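Local coordinates for Non-fluorescent flavoprotein (PDB 1FVP) that binds flavin mononucleotide carrying a covalently attached myristate and belongs to the bacterial luciferase family, though its own enzymatic activity is uncertain, at residues Thr77-Val82 against Leu107-Ala112. Numbering follows the deposited sequence.
Sequences TSENTV and LSFYNA. With FMA (6-(3-tetradecanoic acid) flavine mononucleotide), chain C.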
loop_
_atom_site.group_PDB
_atom_site.type_symbol
_atom_site.label_atom_id
_atom_site.label_comp_id
_atom_site.label_asym_id
_atom_site.label_seq_id
_atom_site.Cartn_x
_atom_site.Cartn_y
_atom_site.Cartn_z
ATOM N N THR A 77 -4.599 8.974 -13.108
ATOM C CA THR A 77 -4.283 8.230 -14.293
ATOM C C THR A 77 -4.901 8.723 -15.580
ATOM O O THR A 77 -4.358 8.447 -16.670
ATOM C CB THR A 77 -4.782 6.735 -14.063
ATOM O OG1 THR A 77 -4.972 6.699 -12.612
ATOM C CG2 THR A 77 -3.807 5.670 -14.558
ATOM N N SER A 78 -6.019 9.410 -15.432
ATOM C CA SER A 78 -6.732 9.955 -16.607
ATOM C C SER A 78 -7.684 11.066 -16.177
ATOM O O SER A 78 -7.592 11.565 -15.058
ATOM C CB SER A 78 -7.473 8.862 -17.349
ATOM O OG SER A 78 -8.289 8.145 -16.423
ATOM N N GLU A 79 -8.544 11.395 -17.128
ATOM C CA GLU A 79 -9.543 12.458 -16.927
ATOM C C GLU A 79 -10.825 11.853 -16.368
ATOM O O GLU A 79 -11.597 12.565 -15.707
ATOM C CB GLU A 79 -9.848 13.227 -18.201
ATOM C CG GLU A 79 -9.009 14.450 -18.569
ATOM C CD GLU A 79 -8.922 14.758 -20.038
ATOM O OE1 GLU A 79 -9.156 13.924 -20.907
ATOM O OE2 GLU A 79 -8.589 15.935 -20.306
ATOM N N ASN A 80 -10.984 10.568 -16.647
ATOM C CA ASN A 80 -12.176 9.825 -16.169
ATOM C C ASN A 80 -11.902 9.238 -14.791
ATOM O O ASN A 80 -12.735 9.381 -13.876
ATOM C CB ASN A 80 -12.686 8.881 -17.241
ATOM C CG ASN A 80 -13.232 9.717 -18.401
ATOM O OD1 ASN A 80 -12.924 10.919 -18.515
ATOM N ND2 ASN A 80 -14.052 9.090 -19.245
ATOM N N THR A 81 -10.745 8.650 -14.623
ATOM C CA THR A 81 -10.260 8.040 -13.376
ATOM C C THR A 81 -9.938 9.118 -12.354
ATOM O O THR A 81 -9.506 8.808 -11.231
ATOM C CB THR A 81 -8.974 7.179 -13.739
ATOM O OG1 THR A 81 -9.468 6.093 -14.602
ATOM C CG2 THR A 81 -8.117 6.673 -12.593
ATOM N N VAL A 82 -10.121 10.366 -12.751
ATOM C CA VAL A 82 -9.834 11.527 -11.904
ATOM C C VAL A 82 -11.131 12.253 -11.558
ATOM O O VAL A 82 -11.298 12.788 -10.448
ATOM C CB VAL A 82 -8.784 12.442 -12.567
ATOM C CG1 VAL A 82 -9.353 13.365 -13.640
ATOM C CG2 VAL A 82 -8.020 13.257 -11.535
ATOM N N LEU A 107 -5.093 17.970 -12.119
ATOM C CA LEU A 107 -5.621 18.434 -10.812
ATOM C C LEU A 107 -6.666 19.503 -11.197
ATOM O O LEU A 107 -7.369 20.061 -10.341
ATOM C CB LEU A 107 -4.581 18.961 -9.848
ATOM C CG LEU A 107 -4.508 20.470 -9.659
ATOM C CD1 LEU A 107 -4.018 20.863 -8.275
ATOM C CD2 LEU A 107 -3.599 21.054 -10.719
ATOM N N SER A 108 -6.692 19.762 -12.499
ATOM C CA SER A 108 -7.630 20.776 -13.002
ATOM C C SER A 108 -9.006 20.171 -13.123
ATOM O O SER A 108 -9.950 20.783 -12.590
ATOM C CB SER A 108 -7.119 21.559 -14.181
ATOM O OG SER A 108 -6.435 22.692 -13.616
ATOM N N PHE A 109 -9.083 19.018 -13.761
ATOM C CA PHE A 109 -10.441 18.424 -13.847
ATOM C C PHE A 109 -10.863 18.268 -12.368
ATOM O O PHE A 109 -12.010 18.603 -12.026
ATOM C CB PHE A 109 -10.543 17.158 -14.600
ATOM C CG PHE A 109 -10.861 17.023 -16.033
ATOM C CD1 PHE A 109 -10.241 17.809 -16.995
ATOM C CD2 PHE A 109 -11.751 16.018 -16.444
ATOM C CE1 PHE A 109 -10.523 17.633 -18.343
ATOM C CE2 PHE A 109 -12.051 15.827 -17.794
ATOM C CZ PHE A 109 -11.437 16.653 -18.757
ATOM N N TYR A 110 -9.915 17.812 -11.565
ATOM C CA TYR A 110 -10.225 17.588 -10.140
ATOM C C TYR A 110 -10.653 18.840 -9.399
ATOM O O TYR A 110 -10.959 18.815 -8.188
ATOM C CB TYR A 110 -9.154 16.816 -9.381
ATOM C CG TYR A 110 -9.523 16.337 -7.995
ATOM C CD1 TYR A 110 -9.351 17.159 -6.877
ATOM C CD2 TYR A 110 -10.001 15.046 -7.794
ATOM C CE1 TYR A 110 -9.693 16.732 -5.610
ATOM C CE2 TYR A 110 -10.314 14.596 -6.516
ATOM C CZ TYR A 110 -10.162 15.438 -5.425
ATOM O OH TYR A 110 -10.470 14.968 -4.178
ATOM N N ASN A 111 -10.728 19.970 -10.074
ATOM C CA ASN A 111 -11.196 21.159 -9.292
ATOM C C ASN A 111 -12.565 21.470 -9.874
ATOM O O ASN A 111 -13.450 21.959 -9.176
ATOM C CB ASN A 111 -10.089 22.182 -9.274
ATOM C CG ASN A 111 -9.102 21.796 -8.175
ATOM O OD1 ASN A 111 -9.352 20.768 -7.529
ATOM N ND2 ASN A 111 -8.083 22.630 -8.046
ATOM N N ALA A 112 -12.607 21.091 -11.138
ATOM C CA ALA A 112 -13.758 21.250 -12.011
ATOM C C ALA A 112 -14.821 20.196 -11.687
ATOM O O ALA A 112 -16.021 20.551 -11.699
ATOM C CB ALA A 112 -13.322 21.198 -13.466
HETATM N N1 FMA C . -14.157 1.837 -14.391
HETATM C C2 FMA C . -15.046 0.991 -14.931
HETATM O O2 FMA C . -15.078 0.472 -15.986
HETATM N N3 FMA C . -16.212 0.594 -14.147
HETATM C C4 FMA C . -16.375 1.078 -12.908
HETATM O O4 FMA C . -17.331 0.774 -12.249
HETATM C C4A FMA C . -15.416 1.973 -12.361
HETATM N N5 FMA C . -15.547 2.461 -11.159
HETATM C C5A FMA C . -14.693 3.289 -10.554
HETATM C C6 FMA C . -14.915 3.792 -9.280
HETATM C C7 FMA C . -13.975 4.612 -8.716
HETATM C C7M FMA C . -14.126 5.213 -7.282
HETATM C C8 FMA C . -12.783 4.987 -9.438
HETATM C C8M FMA C . -11.751 5.897 -8.861
HETATM C C9 FMA C . -12.595 4.496 -10.710
HETATM C C9A FMA C . -13.509 3.677 -11.317
HETATM N N10 FMA C . -13.376 3.132 -12.602
HETATM C C10 FMA C . -14.241 2.315 -13.204
HETATM C C1B FMA C . -12.240 3.616 -13.416
HETATM C C2B FMA C . -11.029 2.989 -14.092
HETATM O O2B FMA C . -9.983 3.910 -13.788
HETATM C C3B FMA C . -11.283 3.008 -15.597
HETATM O "O3'" FMA C . -12.221 2.054 -15.922
HETATM C C4B FMA C . -10.004 2.786 -16.406
HETATM O "O4'" FMA C . -9.058 3.840 -16.010
HETATM C C5B FMA C . -10.309 2.827 -17.916
HETATM O "O5'" FMA C . -10.400 4.328 -18.264
HETATM P P FMA C . -9.232 5.235 -18.826
HETATM O O1P FMA C . -8.876 6.033 -17.523
HETATM O O2P FMA C . -8.173 4.316 -19.193
HETATM O O3P FMA C . -9.690 5.928 -19.927
HETATM C "C1'" FMA C . -18.266 4.627 -9.435
HETATM O "O1'" FMA C . -18.761 5.234 -10.471
HETATM O "O2'" FMA C . -19.005 4.538 -8.451
HETATM C "C2'" FMA C . -17.214 3.602 -9.708
HETATM C "C3'" FMA C . -16.168 3.389 -8.589
HETATM C "C4'" FMA C . -16.202 1.989 -8.091
HETATM C "C5'" FMA C . -15.527 1.705 -6.759
HETATM C "C6'" FMA C . -15.340 0.215 -6.639
HETATM C "C7'" FMA C . -14.952 -0.184 -5.222
HETATM C "C8'" FMA C . -14.566 -1.608 -5.102
HETATM C "C9'" FMA C . -14.229 -2.131 -3.706
HETATM C C11 FMA C . -13.021 -1.391 -3.160
HETATM C C12 FMA C . -13.314 -0.196 -2.307
HETATM C C13 FMA C . -12.250 0.843 -2.182
HETATM C C14 FMA C . -11.202 0.517 -1.139
HETATM C C15 FMA C . -10.782 1.715 -0.327
#
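An acidic side chain lies over an aromatic ring: Glu79 sets its aliphatic portion against one face of Phe109, with CG 3.4 Å from the ring centroid and 17° off the ring normal. This is a CH-pi contact, displaced toward the rim of the ring. Beyond CG the glutamate chain runs extended, which carries the carboxylate past the ring's far end at a plane-to-plane angle of 26°; OE2 of Glu79 comes 3.2 Å from CE1 of Phe109. Deeper in, Val82 points at the other helix. Its CG2 faces CB of Tyr110 at 4.3 Å, and CG1, whose position is less sure, lies toward CB of Phe109. The Tyr110 ring also presents its edge to the Val82 carbonyl oxygen. Around this inner side, Leu92 of strand 92-94 touches both Val82 and Tyr110, and His126 meets the tyrosine ring edge-to-face.

The contact joins the loop leading into helix 80-87, and the start of that helix, to the middle of helix 100-116. The same region serves the flavin site: Ser78, just before the turn, accepts from Thr81 N through OG (3.1 Å) in a capping bond and donates to phosphate oxygen O1P of the modified flavin, while Thr81 OG1 and ribityl oxygen O2B share a hydrogen bond in which either could be the donor. Both flavin bonds are modelled very short, so their exact lengths are doubtful. No hydrogen bond crosses between the two segments, which probably hold together mainly by dispersion and CH-pi packing, while the hydroxyls of Ser78 and Thr81 turn to the flavin.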